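PDB 4ZOH: putative oxidoreductase molybdopterin-binding subunit, which binds the pterin cytosine dinucleotide cofactor and probably houses the active site of a molybdenum-dependent oxidoreductase of the aldehyde oxidase and xanthine dehydrogenase family. Local coordinates for residues Lys5-Ile10 and Phe450-Ala455; Gly20-Asp25 and Pro164-Gly169; Glu112-Asp117 and Ser126-Tyr131. All blocks are in the same frame, centred on the assembly; numbering follows the deposited sequence.

Contact 1 of 3, residues Lys5-Ile10 and Phe450-Ala455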
loop_
_atom_site.group_PDB
_atom_site.type_symbol
_atom_site.label_atom_id
_atom_site.label_comp_id
_atom_site.label_asym_id
_atom_site.label_seq_id
_atom_site.Cartn_x
_atom_site.Cartn_y
_atom_site.Cartn_z
ATOM N N LYS A 5 -14.806 -29.728 -16.493
ATOM C CA LYS A 5 -15.560 -29.823 -15.236
ATOM C C LYS A 5 -16.011 -28.482 -14.688
ATOM O O LYS A 5 -15.245 -27.427 -14.814
ATOM C CB LYS A 5 -14.708 -30.500 -14.169
ATOM C CG LYS A 5 -14.066 -31.795 -14.615
ATOM C CD LYS A 5 -15.056 -32.945 -14.625
ATOM C CE LYS A 5 -14.287 -34.260 -14.790
ATOM N NZ LYS A 5 -13.628 -34.635 -13.501
ATOM N N PRO A 6 -17.211 -28.497 -14.038
ATOM C CA PRO A 6 -17.688 -27.250 -13.411
ATOM C C PRO A 6 -16.893 -26.964 -12.134
ATOM O O PRO A 6 -17.465 -26.918 -11.066
ATOM C CB PRO A 6 -19.177 -27.561 -13.114
ATOM C CG PRO A 6 -19.241 -29.115 -12.935
ATOM C CD PRO A 6 -18.073 -29.680 -13.695
ATOM N N ILE A 7 -15.589 -26.718 -12.253
ATOM C CA ILE A 7 -14.736 -26.419 -11.082
ATOM C C ILE A 7 -15.099 -25.094 -10.424
ATOM O O ILE A 7 -15.257 -24.058 -11.131
ATOM C CB ILE A 7 -13.253 -26.460 -11.497
ATOM C CG1 ILE A 7 -12.875 -27.876 -12.030
ATOM C CG2 ILE A 7 -12.355 -25.989 -10.369
ATOM C CD1 ILE A 7 -13.024 -29.057 -11.046
ATOM N N LYS A 8 -15.314 -25.097 -9.104
ATOM C CA LYS A 8 -15.746 -23.849 -8.435
ATOM C C LYS A 8 -14.567 -22.815 -8.419
ATOM O O LYS A 8 -13.403 -23.208 -8.468
ATOM C CB LYS A 8 -16.268 -24.103 -7.021
ATOM C CG LYS A 8 -17.558 -24.952 -6.967
ATOM C CD LYS A 8 -17.903 -25.364 -5.549
ATOM C CE LYS A 8 -16.890 -26.281 -4.862
ATOM N NZ LYS A 8 -16.917 -27.733 -5.256
ATOM N N ARG A 9 -14.874 -21.529 -8.270
ATOM C CA ARG A 9 -13.865 -20.434 -8.549
ATOM C C ARG A 9 -12.844 -20.365 -7.448
ATOM O O ARG A 9 -13.172 -20.263 -6.204
ATOM C CB ARG A 9 -14.543 -19.067 -8.744
ATOM C CG ARG A 9 -15.341 -18.996 -10.050
ATOM C CD ARG A 9 -15.440 -17.571 -10.606
ATOM N NE ARG A 9 -15.578 -16.546 -9.534
ATOM C CZ ARG A 9 -15.358 -15.251 -9.675
ATOM N NH1 ARG A 9 -15.096 -14.735 -10.919
ATOM N NH2 ARG A 9 -15.463 -14.441 -8.602
ATOM N N ILE A 10 -11.601 -20.473 -7.879
ATOM C CA ILE A 10 -10.477 -20.127 -7.002
ATOM C C ILE A 10 -10.522 -18.620 -6.593
ATOM O O ILE A 10 -9.901 -18.229 -5.626
ATOM C CB ILE A 10 -9.093 -20.494 -7.616
ATOM C CG1 ILE A 10 -8.696 -19.539 -8.770
ATOM C CG2 ILE A 10 -9.057 -21.963 -8.030
ATOM C CD1 ILE A 10 -7.381 -19.926 -9.472
ATOM N N PHE A 450 -7.683 -21.150 -16.055
ATOM C CA PHE A 450 -6.255 -21.275 -16.347
ATOM C C PHE A 450 -5.633 -22.340 -15.461
ATOM O O PHE A 450 -4.723 -23.098 -15.865
ATOM C CB PHE A 450 -5.523 -19.909 -16.263
ATOM C CG PHE A 450 -5.943 -18.941 -17.329
ATOM C CD1 PHE A 450 -6.463 -19.395 -18.570
ATOM C CD2 PHE A 450 -5.812 -17.586 -17.141
ATOM C CE1 PHE A 450 -6.860 -18.489 -19.574
ATOM C CE2 PHE A 450 -6.172 -16.676 -18.156
ATOM C CZ PHE A 450 -6.696 -17.125 -19.356
ATOM N N ALA A 451 -6.089 -22.358 -14.219
ATOM C CA ALA A 451 -5.583 -23.304 -13.242
ATOM C C ALA A 451 -6.000 -24.765 -13.693
ATOM O O ALA A 451 -5.171 -25.647 -13.673
ATOM C CB ALA A 451 -6.123 -22.965 -11.860
ATOM N N GLN A 452 -7.233 -24.954 -14.141
ATOM C CA GLN A 452 -7.711 -26.255 -14.742
ATOM C C GLN A 452 -6.829 -26.723 -15.929
ATOM O O GLN A 452 -6.373 -27.901 -15.973
ATOM C CB GLN A 452 -9.160 -26.112 -15.266
ATOM C CG GLN A 452 -10.178 -25.727 -14.220
ATOM C CD GLN A 452 -11.536 -25.384 -14.835
ATOM O OE1 GLN A 452 -11.950 -24.230 -14.809
ATOM N NE2 GLN A 452 -12.256 -26.419 -15.382
ATOM N N ILE A 453 -6.559 -25.805 -16.866
ATOM C CA ILE A 453 -5.638 -26.068 -18.001
ATOM C C ILE A 453 -4.227 -26.468 -17.541
ATOM O O ILE A 453 -3.725 -27.525 -17.946
ATOM C CB ILE A 453 -5.605 -24.916 -19.024
ATOM C CG1 ILE A 453 -6.957 -24.804 -19.720
ATOM C CG2 ILE A 453 -4.506 -25.094 -20.069
ATOM C CD1 ILE A 453 -7.160 -23.435 -20.419
ATOM N N ALA A 454 -3.594 -25.658 -16.685
ATOM C CA ALA A 454 -2.220 -25.915 -16.323
ATOM C C ALA A 454 -2.123 -27.201 -15.474
ATOM O O ALA A 454 -1.164 -27.930 -15.601
ATOM C CB ALA A 454 -1.579 -24.737 -15.575
ATOM N N ALA A 455 -3.090 -27.438 -14.595
ATOM C CA ALA A 455 -3.072 -28.641 -13.779
ATOM C C ALA A 455 -3.226 -29.935 -14.655
ATOM O O ALA A 455 -2.532 -30.910 -14.406
ATOM C CB ALA A 455 -4.121 -28.564 -12.669
#
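The flat carboxamide of Gln452 carries Ile7 on one of its faces: CB of Ile7 stands almost directly above CD of Gln452 at 3.9 Å, and CG1 of Ile7 lies over NE2 of Gln452 at 3.7 Å. Lys5 O approaches from the same side, well above the amide plane, with 3.2 Å between it and NE2 of Gln452. The oxygen end, OE1, accepts from the side chain of Asn599, and NE2 donates to Tyr2 O, so the buried amide is satisfied at both ends. Glutamine suits the place, being long enough to reach out from a helix and able to offer both a donor and an acceptor. Its CG is anti to the carbonyl carbon (chi1 -60°), and the chain then runs extended, sliding past Ile7 in the opposite direction. Pro6 centres an inverse gamma turn, closed by a weak bond from Ile7 N to Lys5 O; Ile7, just after it, points its side chain toward the helix. Farther along, CD1 of Ile10 touches CB of Ala451 at 4.1 Å, the small alanine leaving room for the branched isoleucine. The N-terminal loop thus passes across helix 446-458 of the molybdopterin cofactor-binding domain, meeting it through Gln452 and Ala451. Val467 of strand 465-468 packs against both Ile10 and Ala451, while Phe450, Ile453 and Ala454 of the same helix pack on helix 486-512.

Contact 2 of 3, residues Gly20-Asp25 and Pro164-Gly169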
loop_
_atom_site.group_PDB
_atom_site.type_symbol
_atom_site.label_atom_id
_atom_site.label_comp_id
_atom_site.label_asym_id
_atom_site.label_seq_id
_atom_site.Cartn_x
_atom_site.Cartn_y
_atom_site.Cartn_z
ATOM N N GLY A 20 -10.901 -8.572 -0.984
ATOM C CA GLY A 20 -10.354 -7.967 -2.212
ATOM C C GLY A 20 -9.566 -6.650 -1.976
ATOM O O GLY A 20 -9.475 -6.111 -0.848
ATOM N N ALA A 21 -9.048 -6.114 -3.064
ATOM C CA ALA A 21 -8.466 -4.769 -3.045
ATOM C C ALA A 21 -8.721 -4.211 -4.430
ATOM O O ALA A 21 -7.996 -4.487 -5.399
ATOM C CB ALA A 21 -6.974 -4.770 -2.655
ATOM N N TYR A 22 -9.826 -3.474 -4.505
ATOM C CA TYR A 22 -10.164 -2.734 -5.721
ATOM C C TYR A 22 -9.406 -1.371 -5.583
ATOM O O TYR A 22 -8.883 -1.051 -4.492
ATOM C CB TYR A 22 -11.672 -2.494 -5.812
ATOM C CG TYR A 22 -12.432 -3.770 -5.909
ATOM C CD1 TYR A 22 -12.894 -4.237 -7.134
ATOM C CD2 TYR A 22 -12.739 -4.512 -4.726
ATOM C CE1 TYR A 22 -13.651 -5.458 -7.198
ATOM C CE2 TYR A 22 -13.477 -5.724 -4.750
ATOM C CZ TYR A 22 -13.928 -6.229 -5.964
ATOM O OH TYR A 22 -14.673 -7.447 -5.974
ATOM N N VAL A 23 -9.379 -0.594 -6.661
ATOM C CA VAL A 23 -8.504 0.606 -6.692
ATOM C C VAL A 23 -8.711 1.542 -5.512
ATOM O O VAL A 23 -7.735 2.072 -4.979
ATOM C CB VAL A 23 -8.506 1.346 -8.074
ATOM C CG1 VAL A 23 -9.806 2.070 -8.343
ATOM C CG2 VAL A 23 -7.247 2.291 -8.195
ATOM N N ASP A 24 -9.973 1.743 -5.073
ATOM C CA ASP A 24 -10.199 2.690 -3.983
ATOM C C ASP A 24 -9.894 2.128 -2.591
ATOM O O ASP A 24 -9.864 2.895 -1.591
ATOM C CB ASP A 24 -11.616 3.306 -4.024
ATOM C CG ASP A 24 -11.693 4.613 -3.264
ATOM O OD1 ASP A 24 -10.639 5.299 -3.232
ATOM O OD2 ASP A 24 -12.802 4.993 -2.751
ATOM N N ASP A 25 -9.573 0.821 -2.547
ATOM C CA ASP A 25 -9.128 0.192 -1.312
ATOM C C ASP A 25 -7.627 0.384 -1.098
ATOM O O ASP A 25 -7.071 -0.155 -0.114
ATOM C CB ASP A 25 -9.397 -1.317 -1.335
ATOM C CG ASP A 25 -10.867 -1.651 -1.640
ATOM O OD1 ASP A 25 -11.774 -0.854 -1.346
ATOM O OD2 ASP A 25 -11.040 -2.699 -2.247
ATOM N N PRO A 164 -20.940 -0.662 -14.868
ATOM C CA PRO A 164 -20.357 -1.642 -13.933
ATOM C C PRO A 164 -20.560 -1.126 -12.515
ATOM O O PRO A 164 -20.614 0.103 -12.303
ATOM C CB PRO A 164 -18.864 -1.620 -14.262
ATOM C CG PRO A 164 -18.605 -0.263 -14.868
ATOM C CD PRO A 164 -19.890 0.098 -15.581
ATOM N N LEU A 165 -20.692 -2.034 -11.541
ATOM C CA LEU A 165 -20.999 -1.554 -10.161
ATOM C C LEU A 165 -19.825 -0.805 -9.522
ATOM O O LEU A 165 -20.041 0.019 -8.631
ATOM C CB LEU A 165 -21.312 -2.758 -9.268
ATOM C CG LEU A 165 -22.621 -2.833 -8.510
ATOM C CD1 LEU A 165 -22.093 -3.618 -7.324
ATOM C CD2 LEU A 165 -23.293 -1.569 -7.975
ATOM N N GLU A 166 -18.604 -1.147 -9.890
ATOM C CA GLU A 166 -17.463 -0.265 -9.578
ATOM C C GLU A 166 -17.187 0.651 -10.794
ATOM O O GLU A 166 -16.924 0.173 -11.941
ATOM C CB GLU A 166 -16.143 -1.040 -9.248
ATOM C CG GLU A 166 -15.011 -0.116 -8.745
ATOM C CD GLU A 166 -13.609 -0.579 -9.112
ATOM O OE1 GLU A 166 -12.622 -0.060 -8.528
ATOM O OE2 GLU A 166 -13.425 -1.470 -9.989
ATOM N N THR A 167 -17.194 1.950 -10.533
ATOM C CA THR A 167 -16.733 2.970 -11.529
ATOM C C THR A 167 -15.272 2.847 -11.859
ATOM O O THR A 167 -14.576 2.020 -11.292
ATOM C CB THR A 167 -16.947 4.393 -11.059
ATOM O OG1 THR A 167 -16.126 4.637 -9.920
ATOM C CG2 THR A 167 -18.437 4.648 -10.651
ATOM N N ARG A 168 -14.849 3.600 -12.882
ATOM C CA ARG A 168 -13.424 3.838 -13.143
ATOM C C ARG A 168 -12.809 4.319 -11.852
ATOM O O ARG A 168 -13.521 4.726 -10.911
ATOM C CB ARG A 168 -13.275 4.957 -14.237
ATOM C CG ARG A 168 -13.807 4.493 -15.601
ATOM C CD ARG A 168 -14.077 5.688 -16.540
ATOM N NE ARG A 168 -14.925 6.672 -15.887
ATOM C CZ ARG A 168 -15.015 7.961 -16.215
ATOM N NH1 ARG A 168 -15.812 8.730 -15.483
ATOM N NH2 ARG A 168 -14.353 8.442 -17.291
ATOM N N GLY A 169 -11.482 4.355 -11.821
ATOM C CA GLY A 169 -10.796 4.959 -10.648
ATOM C C GLY A 169 -9.342 4.662 -10.830
ATOM O O GLY A 169 -8.962 3.673 -11.530
HETATM O O HOH W 1 -10.327 -1.325 -9.190
HETATM O O HOH W 2 -12.594 0.778 -5.865
#
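Glu166 OE1 is gripped by two waters, each donating to it: water 1 at 2.7 Å and water 2 at 2.8 Å. The first water accepts from Val23 N and the second from Asp24 N, so a pair of water bridges joins the start of the 3-10 turn 23-25, in the a/b hammerhead domain, to a loop of the molybdopterin cofactor-binding domain. The turn is braced internally, since Asp25 N donates to Tyr22 O while Tyr22 N donates to OD2 of Asp25 at 2.7 Å, meeting that oxygen from above the carboxylate plane. Glu166 reaches across with CG anti to its backbone nitrogen (chi1 -172°). Its other oxygen, OE2, accepts from Gly212 N and Ser184 OG, which helps fix the rotation of the carboxylate; a buried acid is well used where this many donors converge. The Tyr22 ring and the carboxylate have planes 76° apart, and the ring carries its hydroxyl to the backbone of a neighbouring protein's chain. CG1 of Val23 packs against the carboxylate, 3.5 Å from Glu166 OE1. The same methyl sits 3.6 Å from the carbonyl carbon C of Gly169, where a beta carbon on that glycine would clash with it.

Contact 3 of 3, residues Glu112-Asp117 and Ser126-Tyr131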
loop_
_atom_site.group_PDB
_atom_site.type_symbol
_atom_site.label_atom_id
_atom_site.label_comp_id
_atom_site.label_asym_id
_atom_site.label_seq_id
_atom_site.Cartn_x
_atom_site.Cartn_y
_atom_site.Cartn_z
ATOM N N GLU A 112 -27.780 11.839 -37.773
ATOM C CA GLU A 112 -28.382 12.072 -39.067
ATOM C C GLU A 112 -28.362 13.519 -39.492
ATOM O O GLU A 112 -28.057 13.772 -40.643
ATOM C CB GLU A 112 -29.816 11.585 -39.069
ATOM C CG GLU A 112 -29.931 10.241 -39.740
ATOM C CD GLU A 112 -31.369 9.915 -40.053
ATOM O OE1 GLU A 112 -31.701 9.817 -41.245
ATOM O OE2 GLU A 112 -32.166 9.834 -39.089
ATOM N N LYS A 113 -28.713 14.439 -38.592
ATOM C CA LYS A 113 -28.415 15.866 -38.755
ATOM C C LYS A 113 -26.923 16.092 -38.917
ATOM O O LYS A 113 -26.511 16.773 -39.838
ATOM C CB LYS A 113 -28.872 16.670 -37.550
ATOM C CG LYS A 113 -30.253 17.272 -37.614
ATOM C CD LYS A 113 -31.330 16.218 -37.447
ATOM C CE LYS A 113 -32.754 16.788 -37.546
ATOM N NZ LYS A 113 -33.294 17.297 -36.235
ATOM N N ALA A 114 -26.105 15.453 -38.069
ATOM C CA ALA A 114 -24.696 15.814 -37.926
ATOM C C ALA A 114 -23.939 15.539 -39.199
ATOM O O ALA A 114 -22.970 16.278 -39.562
ATOM C CB ALA A 114 -24.033 15.049 -36.757
ATOM N N LEU A 115 -24.304 14.446 -39.847
ATOM C CA LEU A 115 -23.618 14.043 -41.077
ATOM C C LEU A 115 -23.840 15.048 -42.265
ATOM O O LEU A 115 -23.126 14.962 -43.243
ATOM C CB LEU A 115 -23.939 12.597 -41.507
ATOM C CG LEU A 115 -25.313 12.118 -41.993
ATOM C CD1 LEU A 115 -25.513 12.316 -43.509
ATOM C CD2 LEU A 115 -25.477 10.636 -41.689
ATOM N N GLU A 116 -24.781 15.978 -42.142
ATOM C CA GLU A 116 -24.915 17.042 -43.139
ATOM C C GLU A 116 -23.830 18.131 -42.969
ATOM O O GLU A 116 -23.794 19.086 -43.727
ATOM C CB GLU A 116 -26.279 17.712 -43.030
ATOM C CG GLU A 116 -27.511 16.907 -43.470
ATOM C CD GLU A 116 -28.775 17.615 -43.012
ATOM O OE1 GLU A 116 -28.687 18.710 -42.407
ATOM O OE2 GLU A 116 -29.874 17.081 -43.223
ATOM N N ASP A 117 -22.976 18.032 -41.956
ATOM C CA ASP A 117 -21.899 19.027 -41.741
ATOM C C ASP A 117 -22.351 20.473 -41.677
ATOM O O ASP A 117 -21.544 21.354 -41.766
ATOM C CB ASP A 117 -20.763 18.799 -42.734
ATOM C CG ASP A 117 -19.957 17.582 -42.351
ATOM O OD1 ASP A 117 -19.903 17.301 -41.137
ATOM O OD2 ASP A 117 -19.395 16.862 -43.186
ATOM N N SER A 126 -12.791 18.913 -40.340
ATOM C CA SER A 126 -13.267 18.947 -41.742
ATOM C C SER A 126 -14.722 18.425 -41.947
ATOM O O SER A 126 -15.401 18.808 -42.904
ATOM C CB SER A 126 -12.331 18.143 -42.634
ATOM O OG SER A 126 -12.207 16.812 -42.158
ATOM N N SER A 127 -15.172 17.539 -41.051
ATOM C CA SER A 127 -16.413 16.752 -41.181
ATOM C C SER A 127 -16.765 16.036 -39.858
ATOM O O SER A 127 -15.912 15.414 -39.220
ATOM C CB SER A 127 -16.253 15.652 -42.205
ATOM O OG SER A 127 -17.518 15.048 -42.417
ATOM N N ASN A 128 -18.029 16.093 -39.497
ATOM C CA ASN A 128 -18.578 15.288 -38.419
ATOM C C ASN A 128 -18.501 13.780 -38.733
ATOM O O ASN A 128 -18.502 12.924 -37.825
ATOM C CB ASN A 128 -19.993 15.723 -38.174
ATOM C CG ASN A 128 -20.061 17.040 -37.522
ATOM O OD1 ASN A 128 -19.109 17.465 -36.881
ATOM N ND2 ASN A 128 -21.232 17.678 -37.582
ATOM N N ILE A 129 -18.387 13.452 -40.011
ATOM C CA ILE A 129 -18.331 12.066 -40.424
ATOM C C ILE A 129 -16.929 11.529 -40.239
ATOM O O ILE A 129 -16.009 11.835 -41.014
ATOM C CB ILE A 129 -18.694 11.886 -41.907
ATOM C CG1 ILE A 129 -20.112 12.434 -42.246
ATOM C CG2 ILE A 129 -18.382 10.460 -42.377
ATOM C CD1 ILE A 129 -20.403 12.380 -43.768
ATOM N N TYR A 130 -16.795 10.642 -39.265
ATOM C CA TYR A 130 -15.529 9.993 -38.940
ATOM C C TYR A 130 -15.202 8.828 -39.852
ATOM O O TYR A 130 -14.022 8.492 -40.066
ATOM C CB TYR A 130 -15.613 9.566 -37.464
ATOM C CG TYR A 130 -14.400 8.844 -36.930
ATOM C CD1 TYR A 130 -13.470 9.537 -36.113
ATOM C CD2 TYR A 130 -14.163 7.499 -37.254
ATOM C CE1 TYR A 130 -12.346 8.882 -35.648
ATOM C CE2 TYR A 130 -13.025 6.844 -36.826
ATOM C CZ TYR A 130 -12.139 7.533 -35.993
ATOM O OH TYR A 130 -11.021 6.871 -35.495
ATOM N N TYR A 131 -16.214 8.156 -40.384
ATOM C CA TYR A 131 -15.985 6.926 -41.191
ATOM C C TYR A 131 -17.185 6.810 -42.106
ATOM O O TYR A 131 -18.320 7.105 -41.693
ATOM C CB TYR A 131 -15.913 5.679 -40.313
ATOM C CG TYR A 131 -15.957 4.355 -41.082
ATOM C CD1 TYR A 131 -14.812 3.811 -41.653
ATOM C CD2 TYR A 131 -17.168 3.673 -41.259
ATOM C CE1 TYR A 131 -14.860 2.592 -42.316
ATOM C CE2 TYR A 131 -17.236 2.450 -41.927
ATOM C CZ TYR A 131 -16.097 1.923 -42.450
ATOM O OH TYR A 131 -16.169 0.739 -43.099
#
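Asp117 turns its carboxylate toward Ser127 and Asn128, CB holding CG anti to the carbonyl carbon (chi1 -74°). Beyond CG the two oxygens divide the work. OD1 accepts from Asn128 N at 2.8 Å, on its syn side and 22° out of the carboxylate plane; OD2 accepts a hydrogen bond from Ser127 OG at 2.7 Å on its syn lone pair. The serine oxygen in turn accepts from Ile129 N, making an ST turn at the start of strand 129-138. Asp117 itself, with positive phi, ends a type I turn that begins at Ala114 on helix 111-114. Ala114 O is therefore held twice, by Asp117 N and by ND2 of Asn128 at 3.0 Å, the two donors arriving from opposite faces of its plane. Asn128 suits this corner because its amide also serves Val119 O and Val121 N. Beside these bonds CB of Leu115 packs on CG1 of Ile129 at 3.9 Å. With an alanine in place of Asp117 both carboxylate bonds go, which would probably leave Asn128 N without its acceptor and the Ser127 hydroxyl less firmly fixed in rotation. A carboxylate accepting from two donors suggests an ionised aspartate, joining helix end and strand start through polar bonds more than through apolar packing.

How the contacts relate
Along the chain the three contacts lie one within another: contact 3 closes a short reversal, contact 2 spans it, and contact 1 spans both. In space contacts 1 and 2 are neighbours without touching, their centres 25 Å and nearest atoms about 8 Å apart, and both lie near the cofactors. The Gln452 side chain of contact 1 lies about 6 Å from the pterin cytosine dinucleotide; in contact 2 Glu166 is about 9 Å from it, and Tyr22 about 7 Å from an iron-sulfur cluster that Leu165 touches. Another protein's chain reaches both of these contacts. Contact 3, untouched by other chains, is remote, its centre 37 Å from that of contact 2 and 49 Å from that of contact 1.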